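Local atomic coordinates of alpha-1,3-glucanase (Paenibacillus glycanilyticus, PDB entry 6K0P), a protein that hydrolyses alpha-1,3-glucan as a family 87 glycoside hydrolase, its catalytic domain joining a beta-sandwich module to a right-handed parallel beta-helix. Residues 22-26 with 50-55; 74-80 with 135-141; 292-298 with 314-320; 338-344 with 369-374. The protein carries 1 engineered substitution. One frame throughout, in Å; residues are numbered along the deposited sequence. Where two conformers were deposited one is given.

Contact 1 of 4, residues 22-26 with 50-55. With CA (calcium ion), chain J.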
# COMPACT_ATOMS: atom_id res chain seq x y z
N MET A 22 -0.99 15.01 7.24
CA MET A 22 -0.56 16.36 6.92
C MET A 22 0.88 16.35 6.43
O MET A 22 1.76 15.82 7.11
CB MET A 22 -0.72 17.27 8.14
CG MET A 22 -2.17 17.30 8.62
SD MET A 22 -2.50 18.71 9.69
CE MET A 22 -1.43 18.32 11.04
N GLU A 23 1.11 16.91 5.25
CA GLU A 23 2.45 16.94 4.69
C GLU A 23 3.28 18.02 5.37
O GLU A 23 2.82 19.15 5.57
CB GLU A 23 2.40 17.23 3.18
CG GLU A 23 1.66 16.16 2.37
CD GLU A 23 2.42 14.85 2.26
OE1 GLU A 23 3.59 14.77 2.71
OE2 GLU A 23 1.83 13.88 1.74
N ALA A 24 4.52 17.68 5.71
CA ALA A 24 5.39 18.64 6.40
C ALA A 24 5.62 19.87 5.54
O ALA A 24 5.65 21.00 6.05
CB ALA A 24 6.73 17.98 6.73
N GLU A 25 5.80 19.67 4.23
CA GLU A 25 6.21 20.70 3.29
C GLU A 25 5.09 21.64 2.89
O GLU A 25 5.32 22.53 2.06
CB GLU A 25 6.81 20.06 2.04
CG GLU A 25 5.84 19.20 1.23
CD GLU A 25 5.76 17.74 1.69
OE1 GLU A 25 6.16 17.42 2.84
OE2 GLU A 25 5.29 16.91 0.89
N SER A 26 3.89 21.48 3.44
CA SER A 26 2.77 22.33 3.05
C SER A 26 3.14 23.79 3.27
O SER A 26 3.81 24.14 4.25
CB SER A 26 1.55 21.97 3.89
OG SER A 26 0.57 23.00 3.82
N SER A 50 6.30 11.12 0.73
CA SER A 50 4.92 11.47 0.41
C SER A 50 4.87 12.89 -0.15
O SER A 50 5.47 13.81 0.41
CB SER A 50 4.09 11.38 1.69
OG SER A 50 2.70 11.53 1.42
N GLY A 51 4.17 13.06 -1.27
CA GLY A 51 4.18 14.34 -1.93
C GLY A 51 5.47 14.66 -2.64
O GLY A 51 5.62 15.78 -3.15
N ARG A 52 6.41 13.71 -2.69
CA ARG A 52 7.74 13.90 -3.26
C ARG A 52 8.51 15.02 -2.59
O ARG A 52 9.42 15.61 -3.19
CB ARG A 52 7.72 14.06 -4.79
CG ARG A 52 6.87 13.00 -5.48
CD ARG A 52 7.44 11.58 -5.31
NE ARG A 52 6.56 10.64 -6.02
CZ ARG A 52 6.96 9.53 -6.63
NH1 ARG A 52 8.24 9.16 -6.62
NH2 ARG A 52 6.07 8.78 -7.27
N SER A 53 8.20 15.32 -1.33
CA SER A 53 8.96 16.33 -0.60
C SER A 53 8.90 16.07 0.90
O SER A 53 7.97 15.45 1.41
CB SER A 53 8.46 17.74 -0.93
OG SER A 53 9.19 18.73 -0.22
N SER A 54 9.91 16.57 1.59
CA SER A 54 9.99 16.56 3.04
C SER A 54 10.66 17.85 3.48
O SER A 54 11.16 18.62 2.66
CB SER A 54 10.85 15.39 3.55
OG SER A 54 10.20 14.16 3.31
N VAL A 55 10.67 18.09 4.79
CA VAL A 55 11.42 19.20 5.36
C VAL A 55 12.58 18.62 6.15
O VAL A 55 12.37 17.85 7.10
CB VAL A 55 10.56 20.12 6.23
CG1 VAL A 55 11.42 21.25 6.79
CG2 VAL A 55 9.40 20.69 5.41
CA CA J . 5.86 15.01 2.41

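Contact 2 of 4, residues 74-80 with 135-141. With GLC (alpha-D-glucopyranose), chain D.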
# COMPACT_ATOMS: atom_id res chain seq x y z
N ALA A 74 -2.65 11.62 19.50
CA ALA A 74 -1.71 10.61 19.04
C ALA A 74 -1.20 11.00 17.66
O ALA A 74 -1.90 11.66 16.89
CB ALA A 74 -2.37 9.23 18.98
N PHE A 75 0.03 10.56 17.37
CA PHE A 75 0.77 11.09 16.22
C PHE A 75 1.64 10.01 15.62
O PHE A 75 2.22 9.19 16.34
CB PHE A 75 1.65 12.27 16.65
CG PHE A 75 0.88 13.39 17.28
CD1 PHE A 75 0.28 14.36 16.49
CD2 PHE A 75 0.67 13.42 18.65
CE1 PHE A 75 -0.47 15.36 17.06
CE2 PHE A 75 -0.10 14.42 19.22
CZ PHE A 75 -0.66 15.39 18.42
N VAL A 76 1.75 10.02 14.29
CA VAL A 76 2.73 9.20 13.59
C VAL A 76 3.57 10.11 12.71
O VAL A 76 3.03 10.85 11.87
CB VAL A 76 2.09 8.07 12.77
CG1 VAL A 76 3.18 7.24 12.08
CG2 VAL A 76 1.23 7.16 13.67
N LEU A 77 4.89 10.08 12.91
CA LEU A 77 5.82 10.90 12.15
C LEU A 77 6.55 10.02 11.14
O LEU A 77 7.35 9.16 11.52
CB LEU A 77 6.83 11.55 13.09
CG LEU A 77 7.73 12.60 12.45
CD1 LEU A 77 6.95 13.90 12.24
CD2 LEU A 77 8.94 12.82 13.35
N ARG A 78 6.28 10.23 9.85
CA ARG A 78 7.06 9.57 8.81
C ARG A 78 8.30 10.41 8.55
O ARG A 78 8.19 11.62 8.30
CB ARG A 78 6.28 9.39 7.51
CG ARG A 78 6.99 8.50 6.48
CD ARG A 78 6.12 8.21 5.26
NE ARG A 78 6.54 7.02 4.53
CZ ARG A 78 7.17 7.03 3.35
NH1 ARG A 78 7.51 8.18 2.77
NH2 ARG A 78 7.48 5.88 2.76
N ASN A 79 9.46 9.77 8.63
CA ASN A 79 10.72 10.48 8.70
C ASN A 79 11.83 9.61 8.13
O ASN A 79 11.68 8.40 7.97
CB ASN A 79 11.05 10.86 10.15
CG ASN A 79 11.41 9.65 10.99
OD1 ASN A 79 12.58 9.25 11.05
ND2 ASN A 79 10.40 9.04 11.63
N ALA A 80 12.96 10.24 7.83
CA ALA A 80 14.17 9.51 7.48
C ALA A 80 15.31 10.00 8.35
O ALA A 80 15.51 11.21 8.50
CB ALA A 80 14.53 9.68 5.99
N LEU A 135 13.95 4.60 2.26
CA LEU A 135 14.67 5.40 3.24
C LEU A 135 13.81 5.88 4.40
O LEU A 135 14.36 6.21 5.45
CB LEU A 135 15.26 6.63 2.54
CG LEU A 135 16.12 6.35 1.31
CD1 LEU A 135 16.37 7.64 0.54
CD2 LEU A 135 17.43 5.73 1.75
N TYR A 136 12.49 5.92 4.23
CA TYR A 136 11.59 6.46 5.24
C TYR A 136 11.06 5.38 6.17
O TYR A 136 10.95 4.21 5.80
CB TYR A 136 10.42 7.21 4.57
CG TYR A 136 10.87 8.56 4.08
CD1 TYR A 136 10.85 9.66 4.93
CD2 TYR A 136 11.39 8.74 2.80
CE1 TYR A 136 11.32 10.90 4.53
CE2 TYR A 136 11.84 9.98 2.38
CZ TYR A 136 11.81 11.06 3.25
OH TYR A 136 12.26 12.30 2.86
N GLU A 137 10.78 5.78 7.40
CA GLU A 137 10.11 4.92 8.37
C GLU A 137 9.30 5.80 9.31
O GLU A 137 9.25 7.03 9.16
CB GLU A 137 11.09 3.99 9.08
CG GLU A 137 10.95 2.52 8.68
CD GLU A 137 9.66 1.90 9.18
OE1 GLU A 137 9.20 0.91 8.58
OE2 GLU A 137 9.11 2.39 10.19
N ASP A 138 8.65 5.17 10.29
CA ASP A 138 7.64 5.85 11.08
C ASP A 138 7.97 5.79 12.57
O ASP A 138 8.55 4.82 13.06
CB ASP A 138 6.26 5.21 10.90
CG ASP A 138 5.68 5.38 9.51
OD1 ASP A 138 6.28 6.09 8.66
OD2 ASP A 138 4.60 4.79 9.28
N ALA A 139 7.55 6.83 13.28
CA ALA A 139 7.60 6.85 14.74
C ALA A 139 6.20 7.16 15.27
O ALA A 139 5.52 8.05 14.76
CB ALA A 139 8.58 7.91 15.24
N GLN A 140 5.78 6.42 16.30
CA GLN A 140 4.44 6.53 16.86
C GLN A 140 4.52 7.08 18.28
O GLN A 140 5.37 6.65 19.07
CB GLN A 140 3.76 5.15 16.90
CG GLN A 140 3.63 4.45 15.54
CD GLN A 140 4.93 3.81 15.06
OE1 GLN A 140 5.77 3.40 15.86
NE2 GLN A 140 5.10 3.74 13.75
N LEU A 141 3.61 8.00 18.62
CA LEU A 141 3.66 8.64 19.93
C LEU A 141 2.26 9.07 20.36
O LEU A 141 1.53 9.69 19.58
CB LEU A 141 4.56 9.88 19.88
CG LEU A 141 4.84 10.58 21.20
CD1 LEU A 141 5.70 9.70 22.07
CD2 LEU A 141 5.54 11.93 20.94
C1 GLC D . 6.69 0.31 21.28
C2 GLC D . 7.95 0.18 20.45
C3 GLC D . 8.80 1.44 20.31
C4 GLC D . 7.89 2.60 20.08
C5 GLC D . 6.94 2.68 21.24
C6 GLC D . 6.06 3.92 21.20
O1 GLC D . 7.01 0.21 22.59
O2 GLC D . 8.69 -0.91 20.93
O3 GLC D . 9.52 1.37 19.11
O4 GLC D . 8.65 3.77 20.03
O5 GLC D . 6.10 1.58 21.11
O6 GLC D . 5.27 4.03 20.04
O HOH W 1 5.47 5.07 6.23

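Contact 3 of 4, residues 292-298 with 314-320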
# COMPACT_ATOMS: atom_id res chain seq x y z
N GLY A 292 -7.49 -21.07 1.87
CA GLY A 292 -8.85 -21.54 1.69
C GLY A 292 -9.85 -21.04 2.70
O GLY A 292 -10.99 -21.52 2.71
N MET A 293 -9.49 -20.08 3.55
CA MET A 293 -10.39 -19.68 4.63
C MET A 293 -11.66 -19.04 4.09
O MET A 293 -11.68 -18.43 3.01
CB MET A 293 -9.70 -18.74 5.63
CG MET A 293 -9.59 -17.30 5.17
SD MET A 293 -8.61 -16.34 6.35
CE MET A 293 -8.92 -14.67 5.78
N GLN A 294 -12.73 -19.17 4.86
CA GLN A 294 -14.06 -18.69 4.50
C GLN A 294 -14.64 -17.92 5.66
O GLN A 294 -14.43 -18.28 6.82
CB GLN A 294 -15.01 -19.87 4.16
CG GLN A 294 -14.41 -20.91 3.20
CD GLN A 294 -14.47 -20.50 1.73
OE1 GLN A 294 -15.53 -20.13 1.22
NE2 GLN A 294 -13.32 -20.57 1.05
N ASN A 295 -15.37 -16.84 5.35
CA ASN A 295 -16.21 -16.14 6.32
C ASN A 295 -15.42 -15.53 7.48
O ASN A 295 -15.98 -15.31 8.56
CB ASN A 295 -17.34 -17.03 6.85
CG ASN A 295 -18.24 -17.54 5.74
OD1 ASN A 295 -18.32 -18.74 5.49
ND2 ASN A 295 -18.92 -16.62 5.07
N VAL A 296 -14.14 -15.22 7.27
CA VAL A 296 -13.29 -14.65 8.31
C VAL A 296 -13.34 -13.13 8.20
O VAL A 296 -13.35 -12.58 7.10
CB VAL A 296 -11.85 -15.18 8.18
CG1 VAL A 296 -10.88 -14.41 9.08
CG2 VAL A 296 -11.80 -16.69 8.50
N THR A 297 -13.37 -12.45 9.35
CA THR A 297 -13.37 -10.99 9.40
C THR A 297 -12.10 -10.54 10.10
O THR A 297 -11.78 -11.01 11.20
CB THR A 297 -14.59 -10.48 10.15
OG1 THR A 297 -15.77 -10.83 9.42
CG2 THR A 297 -14.54 -8.96 10.30
N VAL A 298 -11.38 -9.62 9.45
CA VAL A 298 -10.19 -8.99 10.00
C VAL A 298 -10.48 -7.50 9.99
O VAL A 298 -10.62 -6.90 8.91
CB VAL A 298 -8.95 -9.32 9.17
CG1 VAL A 298 -7.74 -8.53 9.67
CG2 VAL A 298 -8.68 -10.82 9.20
N ASN A 314 -7.60 -19.38 -2.77
CA ASN A 314 -8.96 -19.93 -2.78
C ASN A 314 -9.71 -19.58 -1.49
O ASN A 314 -10.39 -20.42 -0.89
CB ASN A 314 -8.98 -21.43 -3.07
CG ASN A 314 -10.34 -21.91 -3.53
OD1 ASN A 314 -11.15 -21.12 -4.01
ND2 ASN A 314 -10.60 -23.20 -3.37
N SER A 315 -9.58 -18.33 -1.08
CA SER A 315 -10.17 -17.82 0.15
C SER A 315 -11.35 -16.94 -0.23
O SER A 315 -11.18 -15.98 -0.99
CB SER A 315 -9.13 -17.01 0.93
OG SER A 315 -7.99 -17.81 1.19
N SER A 316 -12.53 -17.25 0.30
CA SER A 316 -13.76 -16.63 -0.17
C SER A 316 -14.63 -16.16 0.97
O SER A 316 -14.58 -16.68 2.10
CB SER A 316 -14.54 -17.60 -1.07
OG SER A 316 -13.79 -17.83 -2.26
N TYR A 317 -15.45 -15.14 0.67
CA TYR A 317 -16.46 -14.64 1.61
C TYR A 317 -15.84 -14.04 2.86
O TYR A 317 -16.45 -14.04 3.93
CB TYR A 317 -17.51 -15.71 1.98
CG TYR A 317 -18.20 -16.32 0.79
CD1 TYR A 317 -19.26 -15.66 0.18
CD2 TYR A 317 -17.79 -17.54 0.27
CE1 TYR A 317 -19.91 -16.22 -0.91
CE2 TYR A 317 -18.43 -18.10 -0.83
CZ TYR A 317 -19.48 -17.43 -1.40
OH TYR A 317 -20.12 -17.98 -2.49
N ASN A 318 -14.63 -13.52 2.74
CA ASN A 318 -13.94 -12.90 3.87
C ASN A 318 -14.10 -11.39 3.82
O ASN A 318 -14.42 -10.81 2.78
CB ASN A 318 -12.46 -13.28 3.86
CG ASN A 318 -12.26 -14.77 3.86
OD1 ASN A 318 -12.57 -15.45 4.84
ND2 ASN A 318 -11.77 -15.31 2.75
N THR A 319 -13.87 -10.76 4.97
CA THR A 319 -14.02 -9.32 5.11
C THR A 319 -12.77 -8.77 5.77
O THR A 319 -12.42 -9.18 6.88
CB THR A 319 -15.26 -8.96 5.94
OG1 THR A 319 -16.43 -9.43 5.26
CG2 THR A 319 -15.36 -7.46 6.14
N PHE A 320 -12.08 -7.87 5.07
CA PHE A 320 -10.97 -7.09 5.62
C PHE A 320 -11.45 -5.65 5.61
O PHE A 320 -11.64 -5.07 4.54
CB PHE A 320 -9.72 -7.25 4.76
CG PHE A 320 -9.01 -8.56 4.96
CD1 PHE A 320 -9.51 -9.72 4.37
CD2 PHE A 320 -7.87 -8.64 5.74
CE1 PHE A 320 -8.86 -10.94 4.55
CE2 PHE A 320 -7.21 -9.86 5.92
CZ PHE A 320 -7.71 -11.00 5.33
O HOH W 2 -13.17 -20.37 -1.92
O HOH W 3 -19.45 -14.31 5.66

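Contact 4 of 4, residues 338-344 with 369-374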
# COMPACT_ATOMS: atom_id res chain seq x y z
N GLY A 338 -8.66 -18.47 -7.06
CA GLY A 338 -10.04 -18.82 -6.81
C GLY A 338 -10.73 -17.95 -5.79
O GLY A 338 -11.96 -18.04 -5.65
N SER A 339 -10.00 -17.09 -5.08
CA SER A 339 -10.58 -16.26 -4.04
C SER A 339 -11.71 -15.40 -4.59
O SER A 339 -11.50 -14.58 -5.50
CB SER A 339 -9.50 -15.38 -3.42
OG SER A 339 -8.48 -16.17 -2.84
N SER A 340 -12.91 -15.55 -4.02
CA SER A 340 -14.11 -14.95 -4.56
C SER A 340 -15.00 -14.37 -3.47
O SER A 340 -14.96 -14.81 -2.31
CB SER A 340 -14.91 -15.99 -5.37
OG SER A 340 -14.15 -16.42 -6.48
N TYR A 341 -15.80 -13.37 -3.85
CA TYR A 341 -16.84 -12.82 -2.98
C TYR A 341 -16.27 -12.24 -1.68
O TYR A 341 -16.93 -12.25 -0.64
CB TYR A 341 -17.96 -13.84 -2.70
CG TYR A 341 -18.55 -14.38 -3.98
CD1 TYR A 341 -19.32 -13.56 -4.80
CD2 TYR A 341 -18.31 -15.68 -4.38
CE1 TYR A 341 -19.85 -14.03 -5.98
CE2 TYR A 341 -18.84 -16.17 -5.57
CZ TYR A 341 -19.60 -15.33 -6.35
OH TYR A 341 -20.13 -15.81 -7.53
N ASN A 342 -15.05 -11.72 -1.74
CA ASN A 342 -14.44 -11.08 -0.59
C ASN A 342 -14.78 -9.60 -0.56
O ASN A 342 -14.98 -8.96 -1.60
CB ASN A 342 -12.93 -11.27 -0.60
CG ASN A 342 -12.53 -12.72 -0.48
OD1 ASN A 342 -12.62 -13.31 0.60
ND2 ASN A 342 -12.11 -13.32 -1.58
N VAL A 343 -14.82 -9.05 0.64
CA VAL A 343 -15.07 -7.64 0.89
C VAL A 343 -13.78 -7.05 1.46
O VAL A 343 -13.42 -7.33 2.61
CB VAL A 343 -16.25 -7.46 1.85
CG1 VAL A 343 -16.41 -6.00 2.26
CG2 VAL A 343 -17.53 -7.98 1.19
N ILE A 344 -13.07 -6.28 0.65
CA ILE A 344 -11.86 -5.58 1.07
C ILE A 344 -12.22 -4.11 1.08
O ILE A 344 -12.16 -3.43 0.05
CB ILE A 344 -10.69 -5.88 0.11
CG1 ILE A 344 -10.54 -7.39 -0.12
CG2 ILE A 344 -9.38 -5.26 0.62
CD1 ILE A 344 -10.31 -8.19 1.13
N TYR A 369 -12.26 -18.58 -12.26
CA TYR A 369 -11.80 -17.22 -12.04
C TYR A 369 -12.04 -16.81 -10.60
O TYR A 369 -12.94 -17.33 -9.93
CB TYR A 369 -12.61 -16.23 -12.90
CG TYR A 369 -12.57 -16.49 -14.38
CD1 TYR A 369 -11.56 -15.96 -15.17
CD2 TYR A 369 -13.57 -17.23 -15.01
CE1 TYR A 369 -11.51 -16.17 -16.53
CE2 TYR A 369 -13.53 -17.45 -16.38
CZ TYR A 369 -12.50 -16.92 -17.13
OH TYR A 369 -12.45 -17.14 -18.49
N ASN A 370 -11.23 -15.87 -10.12
CA ASN A 370 -11.61 -15.09 -8.95
C ASN A 370 -12.76 -14.18 -9.37
O ASN A 370 -12.62 -13.41 -10.32
CB ASN A 370 -10.45 -14.22 -8.49
CG ASN A 370 -9.23 -15.01 -8.08
OD1 ASN A 370 -9.05 -16.15 -8.49
ND2 ASN A 370 -8.37 -14.40 -7.28
N VAL A 371 -13.88 -14.24 -8.66
CA VAL A 371 -15.09 -13.52 -9.07
C VAL A 371 -15.76 -12.85 -7.88
O VAL A 371 -15.65 -13.30 -6.73
CB VAL A 371 -16.12 -14.42 -9.81
CG1 VAL A 371 -15.49 -15.13 -11.00
CG2 VAL A 371 -16.78 -15.42 -8.85
N GLY A 372 -16.48 -11.77 -8.16
CA GLY A 372 -17.39 -11.21 -7.19
C GLY A 372 -16.74 -10.47 -6.04
O GLY A 372 -17.41 -10.18 -5.05
N ASN A 373 -15.45 -10.15 -6.15
CA ASN A 373 -14.77 -9.43 -5.10
C ASN A 373 -15.06 -7.94 -5.20
O ASN A 373 -15.33 -7.40 -6.28
CB ASN A 373 -13.26 -9.66 -5.21
CG ASN A 373 -12.89 -11.11 -4.98
OD1 ASN A 373 -12.89 -11.58 -3.85
ND2 ASN A 373 -12.56 -11.82 -6.06
N LYS A 374 -15.04 -7.27 -4.05
CA LYS A 374 -15.30 -5.84 -3.96
C LYS A 374 -14.17 -5.22 -3.16
O LYS A 374 -14.05 -5.47 -1.95
CB LYS A 374 -16.67 -5.57 -3.32
CG LYS A 374 -17.84 -6.05 -4.18
CD LYS A 374 -19.17 -5.79 -3.50
CE LYS A 374 -20.33 -6.31 -4.35
NZ LYS A 374 -20.38 -5.68 -5.70
O HOH W 4 -17.75 -9.11 -2.54

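Contact 1 of 4, residues 22-26 with 50-55
Glu23 and Glu25 face Ser50 and Ser53 across a calcium ion, and most of this contact is coordination. Glu25 grips the metal with both carboxylate oxygens, OE1 and OE2, each 2.5 Å from the calcium, whereas Glu23 gives it OE1 alone, at 2.3 Å. From residues 50-55 come two backbone carbonyls: Ser50 O and Ser53 O each lie 2.4 Å from the calcium. Asp168 of strand 165-173 completes the site with its backbone O and its OD1. The bidentate grip depends on the shape of Glu25, whose CG stands between the backbone N and the carbonyl carbon (chi1 64°) and whose chain then bends at chi2, folding the carboxylate back to the metal.

The second carboxylate oxygen of Glu23 is used for a hydrogen bond. Ser50 OG donates to Glu23 OE2 at 2.5 Å, on the syn lone pair, so one carboxylate bridges the calcium and a serine whose own carbonyl is a ligand.

Apolar contact is slight: Ala24 CB meets Val55 CG2 at 4.0 Å, and Val55 CG2 also lies against Glu25 CA. Ser53 OG packs beside Glu25 CB but hydrogen-bonds to Leu36 O.

Calcium bound within a beta-sandwich module is familiar from carbohydrate-binding domains, and here it ties the turn 23-26, which follows strand 20-23, to an irregular loop. Oxygens of the two segments that approach to about 3.0 Å, such as Glu25 OE1 and Ser53 O, have no proton between them; their closeness probably depends on the cation, without which the carboxylates and carbonyls would be expected to repel.

Contact 2 of 4, residues 74-80 with 135-141
Arg78 and Tyr136 pack tightly at one end of the pair. The guanidinium lies over Tyr136 CB, with CZ 3.5 Å from that carbon, and its plane is only 15° from that of the phenol ring, although the two side chains cross at about a right angle. An extended chain from CG to NE carries the arginine this far, and its NH1 forms a salt bridge with Asp168, itself a calcium ligand. Ala80 CB sits over a face of the Tyr136 ring in a CH-pi contact, 3.9 Å from the centroid, while Tyr136 OH is hydrogen-bonded to Tyr45 O.

The backbones form an antiparallel pair in a sheet of the beta-sandwich module. Phe75, Leu77 and Asn79 make hydrogen-bonded pairs with Leu141, Ala139 and Glu137. The side chains of Phe75, Leu77, Asn79, Ala139 and Leu141 lie on the face turned to strands 86-93 and 96-104, whereas the carboxylate of Glu137 turns off to His305. Asn79 ND2 adds a 3.1 Å bond to Leu77 O, which also accepts Ala139 N; the two donors come from opposite faces of the carbonyl plane.

On the other face, beside Val76 and Gln140, the Arg78-Asp138 pairing is looser and goes through water. Arg78 NE and Asp138 OD1 stand 4.2 Å apart, beyond a salt bridge, and a water accepts from the first and donates to the second, each at 2.8 Å. Asp138 OD2 turns instead to Arg350 and Asn327 of the beta-helix. Farther along, Val76 CG2 touches Gln140 CG at 4.1 Å, and Gln140 O accepts a 2.8 Å hydrogen bond from O6 of a glucose unit.

Contact 3 of 4, residues 292-298 with 314-320
Asn318 fits its side-chain amide between two backbone groups of residues 292-298 and so stands in for a strand partner. Its OD1 takes the N-H of Val296 at 2.9 Å, in the carbonyl plane and on a lone pair, while ND2 donates to Met293 O at 3.1 Å. That carbonyl also receives Ser316 N. Having CG anti to the carbonyl carbon (chi1 -56°) turns the amide toward residues 292-298, where Met293 CG and CE lie against it. Phe320 lies side by side with Val298, whose CB is 3.7 Å from its CD2; Met293 CE reaches the CZ corner of the same ring at 3.9 Å.

Residues 292-298 and 314-320 belong to successive coils of the parallel beta-helix characteristic of the pectate-lyase-like clan. Here the chain turns into strands 297-304 and 319-326, which pair in parallel through Thr319 N to Val296 O and Val298 N to Thr319 O. Thr297 lies beside Thr319 on the outer surface, and Val298 beside Phe320 on the buried side.

Around this core, Gln294 bends at chi2 and sets NE2 3.0 Å from Gly292 O, its own segment's carbonyl. A water accepts from NE2 and donates to Asn314 O. Gln294 OE1 meets the edge of the Tyr317 ring in its plane. Asn295 runs alongside Tyr317, amide and ring planes 23° apart. Further out, the next coil repeats the scheme: Asn342 OD1 accepts Asn318 N and its ND2 reaches Ser315 O, while the rings of Tyr317 and Tyr341 meet with planes about 15° apart.

Contact 4 of 4, residues 338-344 with 369-374
Asn373 OD1 is gripped twice by a single residue: Asn342 N and Asn342 ND2 both donate to it at 3.0 Å. The amide donor comes in the carbonyl plane, the backbone N-H from above it, and the two amides lie side by side, nearly coplanar at 6°. Rows of hydrogen-bonded asparagines running from coil to coil are a known feature of parallel beta-helices, and here Asn373 N carries the row onward by donating to Asn397 OD1 of the following coil. With its other end Asn373 holds residues 338-344, ND2 donating to Ser339 O at 3.0 Å.

The turn before it is tied by side chains as well. Asn370 OD1 accepts Gly338 N at 2.8 Å, and Ser340 OG accepts Val371 N while donating to Gly338 O. Past the asparagines the backbones pair in parallel as Lys374 N meets Asn342 O and Ile344 N meets Lys374 O.

On the outside, Tyr341 runs alongside Val371, its CZ 3.8 Å from CG2. Gly372 CA lies 3.9 Å from CD1 of this ring, and Val371 O, which accepts Tyr341 N, lies 4.0 Å above the ring plane, over its centre.

In the fold
Contacts 1 and 2 lie in the beta-sandwich module, their centres 13 Å apart, and meet where, in the conformer given, Ser54 OG lies 2.8 Å from Tyr136 OH, a tentative hydrogen bond; Asp168 serves both, as calcium ligand and as partner of Arg78. Contacts 3 and 4 occupy neighbouring coils of the beta-helix, centres 10 Å apart, with strands 319-326 and 343-350 paired between them. The two groups are remote: about 18 Å separates the nearest atoms of contacts 2 and 3. Contact 2 alone includes a sugar-pocket residue, Gln140, while Asn314 of contact 3 and Asn370 of contact 4 have side chains about 11 and 10 Å from bound glucose.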